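Local atomic coordinates of glutamate racemase (Campylobacter jejuni, PDB entry 3UHF), a protein that belongs to the Asp/Glu/hydantoin racemase family and folds into two alpha/beta halves, each built round a parallel beta sheet, with a ligand pocket between them. Residues G35-L40 / K262-I267; G115-G120 / Q150-S155; E122-A127 / P197-L202; I138-T143 / L168-V173; D181-A186 / P208-S213. All blocks are in the same frame, centred on the assembly; numbering follows the deposited sequence.

Contact 1: residues G35-L40 / K262-I267; sequences GGLSVL and KNTAKI
Leu37 reaches across from helix 37-45 and puts its forked end on Thr264 and Ala265 of helix 258-268. CD1 lies over the helix backbone, with Leu37 CD1 3.6 Å from Ala265 N. Leu37 CD1 is also 3.6 Å from Ala265 CA and comes within 3.9 Å of Ala265 CB. The other methyl meets CB alone: Leu37 CD2 and Ala265 CB are 3.8 Å apart. The torsions of Leu37 explain this reach. CG stands opposite the carbonyl carbon (chi1 -67°), and the second torsion is extended (chi2 173°), which carries CD1 far out from the parent helix.

Thr264 adds a flank with its methyl group. Thr264 CG2 meets Leu37 CD1 at 3.7 Å. With chi1 at -58°, CG2 is trans to the backbone N, which turns it to the leucine and leaves OG1 beside that N. OG1 is hydrogen-bonded to Ser260 O one turn back in its own helix, so the polar branch is satisfied locally while the methyl does the packing.

The contact belongs to the half of the alpha/beta fold with the five-stranded parallel sheet. Phe252 of the edge strand 249-254 touches both Leu37 and Ala265. Tyr54, Leu261 and Trp268 also pack on Leu37. The contact therefore joins an early helix of the chain to its last one beside that sheet.

No hydrogen bond or charge pair links the two segments. The contact is apolar and van der Waals in kind, a branched leucine against an alanine and a threonine methyl.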
# COMPACT_ATOMS: atom_id res chain seq x y z
N GLY A 35 -6.24 4.82 -4.01
CA GLY A 35 -5.54 3.56 -4.21
C GLY A 35 -5.43 2.75 -2.93
O GLY A 35 -5.54 1.52 -2.95
N GLY A 36 -5.21 3.46 -1.82
CA GLY A 36 -5.02 2.84 -0.52
C GLY A 36 -6.17 1.96 -0.05
O GLY A 36 -6.04 1.20 0.91
N LEU A 37 -7.31 2.08 -0.72
CA LEU A 37 -8.43 1.17 -0.46
C LEU A 37 -8.02 -0.30 -0.64
O LEU A 37 -8.62 -1.19 -0.03
CB LEU A 37 -9.63 1.53 -1.35
CG LEU A 37 -10.30 2.88 -1.06
CD1 LEU A 37 -11.37 3.22 -2.12
CD2 LEU A 37 -10.91 2.93 0.35
N SER A 38 -7.02 -0.57 -1.46
CA SER A 38 -6.59 -1.95 -1.67
C SER A 38 -5.99 -2.53 -0.37
O SER A 38 -6.14 -3.72 -0.07
CB SER A 38 -5.61 -2.08 -2.83
OG SER A 38 -4.38 -1.44 -2.54
N VAL A 39 -5.34 -1.66 0.39
CA VAL A 39 -4.79 -2.02 1.69
C VAL A 39 -5.90 -2.09 2.72
O VAL A 39 -5.97 -3.02 3.53
CB VAL A 39 -3.70 -1.02 2.14
CG1 VAL A 39 -3.25 -1.33 3.57
CG2 VAL A 39 -2.50 -1.09 1.19
N LEU A 40 -6.80 -1.10 2.69
CA LEU A 40 -7.95 -1.11 3.59
C LEU A 40 -8.72 -2.42 3.47
O LEU A 40 -9.12 -3.02 4.47
CB LEU A 40 -8.87 0.07 3.30
CG LEU A 40 -10.06 0.17 4.25
CD1 LEU A 40 -9.58 0.51 5.65
CD2 LEU A 40 -11.08 1.20 3.76
N LYS A 262 -15.88 7.41 -1.03
CA LYS A 262 -16.79 6.44 -0.42
C LYS A 262 -17.39 5.52 -1.48
O LYS A 262 -17.51 4.32 -1.27
CB LYS A 262 -17.90 7.15 0.36
CG LYS A 262 -17.41 7.91 1.57
CD LYS A 262 -18.56 8.69 2.22
CE LYS A 262 -18.08 9.48 3.43
NZ LYS A 262 -19.13 10.37 3.99
N ASN A 263 -17.77 6.10 -2.62
CA ASN A 263 -18.35 5.33 -3.71
C ASN A 263 -17.40 4.26 -4.21
O ASN A 263 -17.79 3.10 -4.38
CB ASN A 263 -18.76 6.24 -4.87
CG ASN A 263 -19.29 5.46 -6.06
OD1 ASN A 263 -20.42 4.97 -6.04
ND2 ASN A 263 -18.49 5.36 -7.11
N THR A 264 -16.15 4.65 -4.43
CA THR A 264 -15.12 3.71 -4.87
C THR A 264 -14.92 2.62 -3.81
O THR A 264 -14.78 1.44 -4.13
CB THR A 264 -13.77 4.43 -5.12
OG1 THR A 264 -13.95 5.44 -6.11
CG2 THR A 264 -12.72 3.44 -5.61
N ALA A 265 -14.93 3.03 -2.55
CA ALA A 265 -14.77 2.08 -1.45
C ALA A 265 -15.91 1.06 -1.41
O ALA A 265 -15.69 -0.13 -1.17
CB ALA A 265 -14.64 2.81 -0.12
N LYS A 266 -17.13 1.52 -1.65
CA LYS A 266 -18.27 0.61 -1.62
C LYS A 266 -18.11 -0.48 -2.69
O LYS A 266 -18.37 -1.65 -2.44
CB LYS A 266 -19.59 1.36 -1.78
CG LYS A 266 -20.06 2.00 -0.49
CD LYS A 266 -21.35 2.79 -0.68
CE LYS A 266 -21.11 4.07 -1.46
NZ LYS A 266 -22.36 4.88 -1.60
N ILE A 267 -17.65 -0.07 -3.86
CA ILE A 267 -17.38 -1.00 -4.95
C ILE A 267 -16.20 -1.93 -4.65
O ILE A 267 -16.35 -3.15 -4.67
CB ILE A 267 -17.10 -0.25 -6.26
CG1 ILE A 267 -18.32 0.59 -6.65
CG2 ILE A 267 -16.72 -1.23 -7.35
CD1 ILE A 267 -18.10 1.43 -7.90

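Contact 2: residues G115-G120 / Q150-S155; sequences GVIDAG and QKRLLS
Arg152 lays its guanidinium over the side chain of Asp118. The pair joins helix 148-155 to the start of helix 117-128. These two helices pack on the same face of the four-stranded parallel sheet in an alpha/beta fold.

Asp118 CB sits 3.7 Å above the guanidinium plane of Arg152, over its centre. The carboxylate follows the same layer. Its plane is only 19° from that of the guanidinium, and Asp118 CG is 3.5 Å from Arg152 NH1. This is a stack, not an end-on pair. Asp118 OD1 and Arg152 NH1 are 3.6 Å apart, which makes a long salt bridge. The oxygen is well out of the guanidinium plane, and no N-H points at it. The attraction is thus one of charges alone. Both residues were modelled in two conformers, and this stack describes one of them.

The torsions fit the overlap. Arg152 is extended from CG to NE and spans the gap between the helices. Asp118 has CG trans to its backbone N (chi1 -171°), and the two side chains cross at about a right angle.

Ile117 supplies the apolar part. Its branch methyl CG2 rests against the aliphatic end of the arginine, with Ile117 CG2 4.0 Å from Arg152 CD. Behind it, Ile117 packs on Ser98 and Ala99 of helix 95-100. Phe234 of helix 227-238 touches Asp118.

The backbone of Arg152 is also used. Ser155 OG donates to Arg152 O at 2.7 Å, with a C=O...donor angle of 125°.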
# COMPACT_ATOMS: atom_id res chain seq x y z
N GLY A 115 4.50 1.37 7.63
CA GLY A 115 4.31 1.50 6.19
C GLY A 115 4.14 0.11 5.61
O GLY A 115 3.97 -0.86 6.37
N VAL A 116 4.21 -0.01 4.29
CA VAL A 116 3.97 -1.29 3.62
C VAL A 116 5.21 -1.89 2.96
O VAL A 116 5.16 -2.98 2.40
CB VAL A 116 2.85 -1.18 2.57
CG1 VAL A 116 1.49 -0.99 3.25
CG2 VAL A 116 3.14 -0.02 1.58
N ILE A 117 6.34 -1.19 3.03
CA ILE A 117 7.52 -1.65 2.31
C ILE A 117 8.23 -2.81 3.03
O ILE A 117 8.53 -3.83 2.41
CB ILE A 117 8.51 -0.50 2.03
CG1 ILE A 117 7.83 0.51 1.09
CG2 ILE A 117 9.78 -1.03 1.40
CD1 ILE A 117 8.66 1.74 0.79
N ASP A 118 8.49 -2.65 4.33
CA ASP A 118 9.11 -3.72 5.11
C ASP A 118 8.25 -4.99 5.01
O ASP A 118 8.76 -6.09 4.73
CB ASP A 118 9.27 -3.27 6.56
CG ASP A 118 10.10 -4.22 7.41
OD1 ASP A 118 10.47 -5.31 6.92
OD2 ASP A 118 10.39 -3.86 8.58
N ALA A 119 6.95 -4.82 5.20
CA ALA A 119 6.02 -5.94 5.09
C ALA A 119 6.09 -6.64 3.73
O ALA A 119 6.07 -7.87 3.66
CB ALA A 119 4.60 -5.45 5.35
N GLY A 120 6.14 -5.86 2.65
CA GLY A 120 6.20 -6.43 1.32
C GLY A 120 7.50 -7.20 1.08
O GLY A 120 7.51 -8.25 0.44
N GLN A 150 15.01 -1.90 -2.97
CA GLN A 150 16.29 -2.43 -3.43
C GLN A 150 17.25 -2.65 -2.26
O GLN A 150 17.87 -3.71 -2.15
CB GLN A 150 16.95 -1.50 -4.46
CG GLN A 150 16.18 -1.30 -5.76
CD GLN A 150 15.26 -0.09 -5.71
OE1 GLN A 150 14.48 0.05 -4.78
NE2 GLN A 150 15.37 0.80 -6.70
N LYS A 151 17.36 -1.65 -1.39
CA LYS A 151 18.27 -1.73 -0.26
C LYS A 151 17.89 -2.83 0.72
O LYS A 151 18.76 -3.53 1.26
CB LYS A 151 18.36 -0.39 0.47
CG LYS A 151 19.18 0.68 -0.26
CD LYS A 151 19.02 2.04 0.43
CE LYS A 151 20.20 2.97 0.16
NZ LYS A 151 20.17 3.59 -1.19
N ARG A 152 16.60 -2.97 0.98
CA ARG A 152 16.15 -4.01 1.90
C ARG A 152 16.44 -5.39 1.32
O ARG A 152 17.01 -6.24 2.00
CB ARG A 152 14.65 -3.87 2.21
CG ARG A 152 14.32 -2.65 3.05
CD ARG A 152 12.83 -2.59 3.39
NE ARG A 152 12.54 -1.54 4.36
CZ ARG A 152 12.66 -1.69 5.68
NH1 ARG A 152 13.06 -2.85 6.18
NH2 ARG A 152 12.37 -0.69 6.49
N LEU A 153 16.08 -5.60 0.07
CA LEU A 153 16.30 -6.89 -0.59
C LEU A 153 17.80 -7.23 -0.67
O LEU A 153 18.22 -8.36 -0.37
CB LEU A 153 15.67 -6.87 -1.98
CG LEU A 153 14.15 -6.95 -1.91
CD1 LEU A 153 13.51 -6.57 -3.23
CD2 LEU A 153 13.73 -8.35 -1.49
N LEU A 154 18.60 -6.25 -1.06
CA LEU A 154 20.05 -6.45 -1.10
C LEU A 154 20.63 -6.80 0.27
O LEU A 154 21.54 -7.63 0.37
CB LEU A 154 20.76 -5.21 -1.66
CG LEU A 154 20.54 -4.92 -3.15
CD1 LEU A 154 21.24 -3.63 -3.56
CD2 LEU A 154 21.01 -6.08 -4.01
N SER A 155 20.11 -6.19 1.32
CA SER A 155 20.62 -6.45 2.66
C SER A 155 20.29 -7.87 3.11
O SER A 155 20.89 -8.38 4.05
CB SER A 155 20.07 -5.44 3.67
OG SER A 155 18.72 -5.74 3.99

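Contact 3: residues E122-A127 / P197-L202; sequences EATIKA and PDALIL
Thr124 of helix 117-128 meets Ala199 and Ile201 of strand 199-202. The apolar contacts come first. Thr124 CG2 faces Ala199 CB at 4.1 Å, methyl to methyl. The CB atom of Thr124 also lies 4.1 Å from Ile201 CD1.

A polar atom against carbon is the closer approach. Thr124 OG1 is 3.2 Å from Ile201 CD1 and 3.4 Å from Ile201 CG1. The outer ethyl branch of the isoleucine therefore packs closely on the hydroxyl. The two side chains cross at about a right angle. Ile201 presents this branch because CG1 is trans to its carbonyl carbon (chi1 -54°) and the chain then runs on extended to CD1. The hydroxyl makes its hydrogen bond elsewhere, with Gly120 O one turn back in the same helix. Its place beside the backbone N of Thr124 (chi1 -55°) suits that bond. A buried polar atom is thus satisfied without any hydrogen bond to the strand.

Charged groups stay on another side of the helix. Lys126 NZ forms a salt bridge with Glu122 OE2 at 2.9 Å and donates to the anti lone pair of that oxygen. The lysine has a second acidic partner in Glu237, and Glu122 OE1 pairs with Arg238. The Glu122 and Glu237 carboxylates lie close, and the shared lysine probably offsets their like charges.

Strand 199-202 lies inside the four-stranded parallel sheet, between strands 135-139 and 223-226. Thr124 also touches Ile135 and Ile225 of those neighbours. Helix 117-128 thus lies across three strands, while Leu200 packs on helix 211-218 on the other face.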
# COMPACT_ATOMS: atom_id res chain seq x y z
N GLU A 122 9.31 -8.66 3.51
CA GLU A 122 9.15 -9.87 4.32
C GLU A 122 8.29 -10.91 3.59
O GLU A 122 8.63 -12.10 3.57
CB GLU A 122 8.51 -9.54 5.68
CG GLU A 122 8.02 -10.78 6.43
CD GLU A 122 7.38 -10.46 7.76
OE1 GLU A 122 7.68 -9.40 8.35
OE2 GLU A 122 6.57 -11.30 8.21
N ALA A 123 7.19 -10.47 2.98
CA ALA A 123 6.29 -11.39 2.27
C ALA A 123 6.98 -12.04 1.07
O ALA A 123 6.75 -13.23 0.77
CB ALA A 123 5.02 -10.66 1.83
N THR A 124 7.84 -11.27 0.40
CA THR A 124 8.58 -11.78 -0.75
C THR A 124 9.58 -12.85 -0.34
O THR A 124 9.69 -13.90 -0.99
CB THR A 124 9.32 -10.63 -1.48
OG1 THR A 124 8.39 -9.60 -1.84
CG2 THR A 124 10.02 -11.13 -2.75
N ILE A 125 10.31 -12.60 0.75
CA ILE A 125 11.23 -13.60 1.29
C ILE A 125 10.51 -14.88 1.71
O ILE A 125 10.98 -15.99 1.43
CB ILE A 125 12.05 -13.01 2.45
CG1 ILE A 125 12.98 -11.90 1.92
CG2 ILE A 125 12.85 -14.11 3.16
CD1 ILE A 125 13.72 -11.14 3.00
N LYS A 126 9.36 -14.75 2.36
CA LYS A 126 8.58 -15.94 2.72
C LYS A 126 8.12 -16.72 1.49
O LYS A 126 8.10 -17.95 1.50
CB LYS A 126 7.36 -15.56 3.54
CG LYS A 126 7.64 -15.13 4.98
CD LYS A 126 6.29 -14.91 5.68
CE LYS A 126 6.43 -14.29 7.05
NZ LYS A 126 5.12 -13.74 7.49
N ALA A 127 7.74 -16.00 0.44
CA ALA A 127 7.22 -16.63 -0.76
C ALA A 127 8.32 -17.34 -1.56
O ALA A 127 8.09 -18.40 -2.12
CB ALA A 127 6.52 -15.59 -1.65
N PRO A 197 9.87 -12.74 -13.83
CA PRO A 197 10.35 -12.89 -12.45
C PRO A 197 9.68 -14.04 -11.70
O PRO A 197 8.60 -14.49 -12.06
CB PRO A 197 9.96 -11.55 -11.82
CG PRO A 197 8.72 -11.17 -12.54
CD PRO A 197 8.89 -11.66 -13.96
N ASP A 198 10.35 -14.51 -10.65
CA ASP A 198 9.74 -15.49 -9.76
C ASP A 198 8.74 -14.82 -8.82
O ASP A 198 7.75 -15.44 -8.40
CB ASP A 198 10.81 -16.24 -8.97
CG ASP A 198 11.72 -17.04 -9.89
OD1 ASP A 198 11.24 -18.04 -10.47
OD2 ASP A 198 12.92 -16.68 -10.03
N ALA A 199 9.00 -13.56 -8.48
CA ALA A 199 8.07 -12.78 -7.68
C ALA A 199 7.92 -11.37 -8.24
O ALA A 199 8.90 -10.74 -8.62
CB ALA A 199 8.51 -12.71 -6.23
N LEU A 200 6.68 -10.88 -8.28
CA LEU A 200 6.42 -9.50 -8.71
C LEU A 200 5.86 -8.75 -7.51
O LEU A 200 4.77 -9.07 -7.02
CB LEU A 200 5.39 -9.51 -9.83
CG LEU A 200 4.90 -8.15 -10.33
CD1 LEU A 200 6.04 -7.35 -10.92
CD2 LEU A 200 3.81 -8.36 -11.37
N ILE A 201 6.61 -7.78 -6.99
CA ILE A 201 6.10 -7.02 -5.87
C ILE A 201 5.21 -5.90 -6.39
O ILE A 201 5.65 -5.01 -7.14
CB ILE A 201 7.21 -6.43 -4.98
CG1 ILE A 201 8.18 -7.54 -4.51
CG2 ILE A 201 6.58 -5.77 -3.77
CD1 ILE A 201 9.27 -7.05 -3.55
N LEU A 202 3.94 -5.93 -6.00
CA LEU A 202 3.00 -4.88 -6.40
C LEU A 202 3.20 -3.70 -5.45
O LEU A 202 2.40 -3.48 -4.53
CB LEU A 202 1.57 -5.40 -6.32
CG LEU A 202 1.28 -6.65 -7.17
CD1 LEU A 202 -0.14 -7.11 -6.96
CD2 LEU A 202 1.53 -6.37 -8.65

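Contact 4: residues I138-T143 / L168-V173; sequences IATKAT and LFVPMV. With DGL (D-glutamic acid), chain C.
Thr140 and Val170 meet through their methyl groups beside the bound D-glutamic acid. In this alpha/beta fold Thr140 follows parallel strand 135-139 directly, at the C-terminal end of that strand, where it takes the N-cap position of helix 141-146.

From CB the threonine side chain forks. One branch, OG1, lies between the backbone N and the carbonyl carbon (chi1 63°) and is hydrogen-bonded to the hydroxyl of Thr96. Thr96 OG1 is in turn hydrogen-bonded to the ligand, so Thr140 acts as a second-shell partner through this branch. The other branch, CG2, turns to the ligand itself. Thr140 CG2 is 3.5 Å from OXT of the D-glutamic acid and 3.8 Å from its OE2. Thr140 CG2 is 4.3 Å from Val170 CG2, a loose touch.

Val170 meets the carbon chain of the ligand. Val170 CG1 lies 4.0 Å from the ligand CG, and Val170 CG2 is 4.1 Å from the ligand CB. Cys204 and His206 of the pocket also pack on this valine.

Away from the ligand, Ile138 and Phe169 form a second apolar touch. Phe169 has Tyr190 and Phe207 as edge-to-face ring partners. Ile138 comes to the ring edge, near its plane, with Ile138 CD1 4.2 Å from Phe169 CE1.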
# COMPACT_ATOMS: atom_id res chain seq x y z
N ILE A 138 7.69 -3.35 -9.05
CA ILE A 138 7.10 -2.27 -9.86
C ILE A 138 6.41 -1.28 -8.94
O ILE A 138 5.78 -1.67 -7.96
CB ILE A 138 6.13 -2.80 -10.95
CG1 ILE A 138 5.01 -3.65 -10.33
CG2 ILE A 138 6.93 -3.57 -12.00
CD1 ILE A 138 3.86 -4.00 -11.31
N ALA A 139 6.53 0.02 -9.25
CA ALA A 139 6.09 1.04 -8.32
C ALA A 139 6.09 2.38 -9.01
O ALA A 139 6.40 2.47 -10.19
CB ALA A 139 7.03 1.09 -7.09
N THR A 140 5.76 3.43 -8.27
CA THR A 140 5.86 4.79 -8.82
C THR A 140 7.32 5.17 -9.01
O THR A 140 8.20 4.52 -8.47
CB THR A 140 5.23 5.84 -7.87
OG1 THR A 140 5.97 5.87 -6.64
CG2 THR A 140 3.75 5.52 -7.60
N LYS A 141 7.57 6.24 -9.77
CA LYS A 141 8.93 6.75 -9.93
C LYS A 141 9.57 7.11 -8.59
O LYS A 141 10.74 6.80 -8.35
CB LYS A 141 8.95 7.99 -10.84
CG LYS A 141 8.82 7.66 -12.31
CD LYS A 141 9.13 8.88 -13.19
CE LYS A 141 9.03 8.53 -14.67
NZ LYS A 141 9.26 9.71 -15.56
N ALA A 142 8.82 7.77 -7.72
CA ALA A 142 9.38 8.20 -6.44
C ALA A 142 9.77 6.99 -5.57
O ALA A 142 10.82 6.98 -4.94
CB ALA A 142 8.41 9.10 -5.70
N THR A 143 8.92 5.97 -5.57
CA THR A 143 9.22 4.77 -4.78
C THR A 143 10.49 4.08 -5.28
O THR A 143 11.36 3.73 -4.48
CB THR A 143 8.03 3.80 -4.76
OG1 THR A 143 6.92 4.43 -4.12
CG2 THR A 143 8.38 2.47 -3.99
N LEU A 168 2.40 4.89 -15.35
CA LEU A 168 1.11 5.07 -16.01
C LEU A 168 0.04 4.14 -15.45
O LEU A 168 -1.15 4.38 -15.62
CB LEU A 168 1.22 4.85 -17.52
CG LEU A 168 1.16 6.12 -18.38
CD1 LEU A 168 -0.08 6.93 -18.06
CD2 LEU A 168 2.40 6.96 -18.18
N PHE A 169 0.46 3.07 -14.77
CA PHE A 169 -0.50 2.15 -14.19
C PHE A 169 -1.43 2.88 -13.21
O PHE A 169 -2.60 2.53 -13.10
CB PHE A 169 0.18 0.98 -13.47
CG PHE A 169 0.81 -0.05 -14.37
CD1 PHE A 169 1.63 -1.04 -13.82
CD2 PHE A 169 0.59 -0.05 -15.74
CE1 PHE A 169 2.22 -2.00 -14.63
CE2 PHE A 169 1.17 -1.02 -16.56
CZ PHE A 169 2.00 -2.00 -15.99
N VAL A 170 -0.91 3.88 -12.51
CA VAL A 170 -1.71 4.60 -11.52
C VAL A 170 -2.92 5.29 -12.16
O VAL A 170 -4.06 5.00 -11.79
CB VAL A 170 -0.87 5.59 -10.66
CG1 VAL A 170 -1.78 6.57 -9.90
CG2 VAL A 170 0.07 4.84 -9.70
N PRO A 171 -2.69 6.21 -13.12
CA PRO A 171 -3.89 6.84 -13.71
C PRO A 171 -4.76 5.88 -14.53
O PRO A 171 -5.96 6.13 -14.63
CB PRO A 171 -3.30 7.95 -14.61
CG PRO A 171 -1.89 7.55 -14.86
CD PRO A 171 -1.45 6.84 -13.60
N MET A 172 -4.19 4.83 -15.12
CA MET A 172 -5.00 3.84 -15.83
C MET A 172 -5.99 3.17 -14.88
O MET A 172 -7.17 3.03 -15.20
CB MET A 172 -4.13 2.81 -16.54
CG MET A 172 -3.40 3.43 -17.72
SD MET A 172 -2.23 2.32 -18.52
CE MET A 172 -3.34 1.45 -19.65
N VAL A 173 -5.51 2.78 -13.70
CA VAL A 173 -6.38 2.19 -12.69
C VAL A 173 -7.47 3.17 -12.29
O VAL A 173 -8.63 2.79 -12.14
CB VAL A 173 -5.58 1.72 -11.44
CG1 VAL A 173 -6.51 1.50 -10.25
CG2 VAL A 173 -4.81 0.45 -11.77
N DGL C . -0.50 5.64 -3.32
CA DGL C . 0.63 5.69 -4.25
C DGL C . 1.56 4.51 -4.00
O DGL C . 1.17 3.50 -3.41
CB DGL C . 0.15 5.65 -5.70
CG DGL C . -0.58 6.92 -6.12
CD DGL C . 0.31 8.13 -5.98
OE1 DGL C . 0.12 8.91 -5.02
OE2 DGL C . 1.23 8.28 -6.82
OXT DGL C . 2.71 4.55 -4.43

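Contact 5: residues D181-A186 / P208-S213; sequences DFLQSA and PLLGRS
Leu183 and Leu210 reach each other with different torsions. In Leu183 CG is trans to the backbone N (chi1 -177°), and chi2 of 70° spreads both methyls toward the other segment. In Leu210 CG is instead opposite the carbonyl carbon (chi1 -57°), and CD2 projects to the leucine across. Leu210 CD2 sits 4.0 Å from Leu183 CD2 and 4.1 Å from Leu183 CD1, so one methyl faces both tips of the fork. The two side chains meet at a slant. Leu183 carries the whole of its side of the contact, and no hydrogen bond joins the two segments.

The closer approach is to Ser213. Leu183 CD2 is 3.6 Å from Ser213 CB and 3.7 Å from Ser213 OG. The methyl thus packs against the whole short side chain of the serine. The hydroxyl is hydrogen-bonded to Phe178 O, in the loop ahead of helix 181-191, so its polar need is met although a methyl lies beside it.

These segments belong to the half of the alpha/beta fold with the four-stranded parallel sheet. Helix 181-191 precedes strand 199-202 in the chain and helix 211-218 follows it. Both helices pack on the sheet face opposite helix 117-128. Leu210 is at the N-cap position of helix 211-218, after a short 3-10 turn in which Gly211 N bonds to Pro208 O at 3.0 Å.

Helix 169-174 adds to the same apolar cluster. Met172 touches Leu183, while Phe169 and Val173 touch Leu210.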
# COMPACT_ATOMS: atom_id res chain seq x y z
N ASP A 181 -6.74 -4.24 -24.58
CA ASP A 181 -5.64 -3.96 -25.50
C ASP A 181 -4.74 -2.81 -25.05
O ASP A 181 -3.53 -2.85 -25.23
CB ASP A 181 -6.18 -3.64 -26.90
CG ASP A 181 -6.77 -4.85 -27.61
OD1 ASP A 181 -6.55 -5.98 -27.15
OD2 ASP A 181 -7.44 -4.65 -28.65
N PHE A 182 -5.34 -1.77 -24.49
CA PHE A 182 -4.59 -0.59 -24.09
C PHE A 182 -3.71 -0.95 -22.90
O PHE A 182 -2.52 -0.63 -22.87
CB PHE A 182 -5.55 0.56 -23.75
CG PHE A 182 -4.88 1.88 -23.45
CD1 PHE A 182 -3.58 2.13 -23.86
CD2 PHE A 182 -5.56 2.86 -22.76
CE1 PHE A 182 -2.97 3.35 -23.58
CE2 PHE A 182 -4.96 4.10 -22.48
CZ PHE A 182 -3.66 4.33 -22.89
N LEU A 183 -4.26 -1.66 -21.93
CA LEU A 183 -3.43 -2.11 -20.82
C LEU A 183 -2.33 -3.08 -21.29
O LEU A 183 -1.20 -3.04 -20.80
CB LEU A 183 -4.28 -2.74 -19.71
CG LEU A 183 -3.50 -3.18 -18.47
CD1 LEU A 183 -2.99 -1.95 -17.69
CD2 LEU A 183 -4.37 -4.04 -17.60
N GLN A 184 -2.65 -3.95 -22.24
CA GLN A 184 -1.65 -4.86 -22.78
C GLN A 184 -0.49 -4.06 -23.36
O GLN A 184 0.67 -4.42 -23.19
CB GLN A 184 -2.25 -5.76 -23.86
CG GLN A 184 -1.23 -6.61 -24.61
CD GLN A 184 -0.66 -7.73 -23.75
OE1 GLN A 184 -1.26 -8.13 -22.75
NE2 GLN A 184 0.50 -8.25 -24.14
N SER A 185 -0.81 -2.96 -24.04
CA SER A 185 0.22 -2.12 -24.64
C SER A 185 1.10 -1.44 -23.59
O SER A 185 2.31 -1.28 -23.79
CB SER A 185 -0.41 -1.08 -25.56
OG SER A 185 -1.07 -1.71 -26.65
N ALA A 186 0.51 -1.05 -22.47
CA ALA A 186 1.27 -0.46 -21.37
C ALA A 186 2.23 -1.50 -20.77
O ALA A 186 3.38 -1.21 -20.47
CB ALA A 186 0.34 0.04 -20.30
N PRO A 208 -2.87 -3.85 -7.19
CA PRO A 208 -3.71 -5.05 -7.10
C PRO A 208 -4.88 -5.07 -8.09
O PRO A 208 -5.36 -6.15 -8.45
CB PRO A 208 -4.21 -5.02 -5.65
CG PRO A 208 -3.07 -4.43 -4.89
CD PRO A 208 -2.56 -3.32 -5.84
N LEU A 209 -5.34 -3.90 -8.53
CA LEU A 209 -6.46 -3.83 -9.47
C LEU A 209 -6.05 -4.40 -10.83
O LEU A 209 -6.90 -4.75 -11.65
CB LEU A 209 -6.96 -2.39 -9.62
CG LEU A 209 -7.89 -1.79 -8.54
CD1 LEU A 209 -9.23 -2.53 -8.51
CD2 LEU A 209 -7.23 -1.79 -7.16
N LEU A 210 -4.74 -4.47 -11.06
CA LEU A 210 -4.18 -4.99 -12.30
C LEU A 210 -3.62 -6.39 -12.13
O LEU A 210 -2.98 -6.93 -13.03
CB LEU A 210 -3.05 -4.08 -12.78
CG LEU A 210 -3.40 -2.62 -13.00
CD1 LEU A 210 -2.20 -1.87 -13.55
CD2 LEU A 210 -4.59 -2.48 -13.95
N GLY A 211 -3.84 -6.98 -10.95
CA GLY A 211 -3.20 -8.24 -10.65
C GLY A 211 -3.56 -9.37 -11.60
O GLY A 211 -2.68 -10.13 -12.01
N ARG A 212 -4.83 -9.50 -11.94
CA ARG A 212 -5.24 -10.56 -12.85
C ARG A 212 -4.55 -10.40 -14.21
O ARG A 212 -4.05 -11.37 -14.79
CB ARG A 212 -6.76 -10.59 -13.02
CG ARG A 212 -7.26 -11.71 -13.91
CD ARG A 212 -8.78 -11.67 -14.08
NE ARG A 212 -9.21 -10.46 -14.78
CZ ARG A 212 -9.73 -9.39 -14.17
NH1 ARG A 212 -10.09 -8.34 -14.89
NH2 ARG A 212 -9.89 -9.38 -12.86
N SER A 213 -4.52 -9.17 -14.70
CA SER A 213 -3.88 -8.88 -15.98
C SER A 213 -2.36 -9.08 -15.92
O SER A 213 -1.77 -9.60 -16.86
CB SER A 213 -4.23 -7.46 -16.44
OG SER A 213 -5.56 -7.43 -16.91

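Contacts 1, 3, 4 and 5 are buried, while contact 2 is only partly so and has the one charge pair across its segments. Contacts 2 and 3 share helix 117-128 and touch where Leu153 meets Ile201. Contacts 3 and 4 use neighbouring strands of the four-stranded sheet. Helix 169-174 of contact 4 packs on both segments of contact 5, with Met172 also at Ala186. Contact 1 stands in the other half, by the five-stranded sheet, but Ser38 reaches Pro208 of contact 5. Contacts 1 and 5 are apolar. Contact 3 buries a hydroxyl bonded within its own helix, contact 2 is a charge stack, and contact 4 alone sets methyls against the ligand.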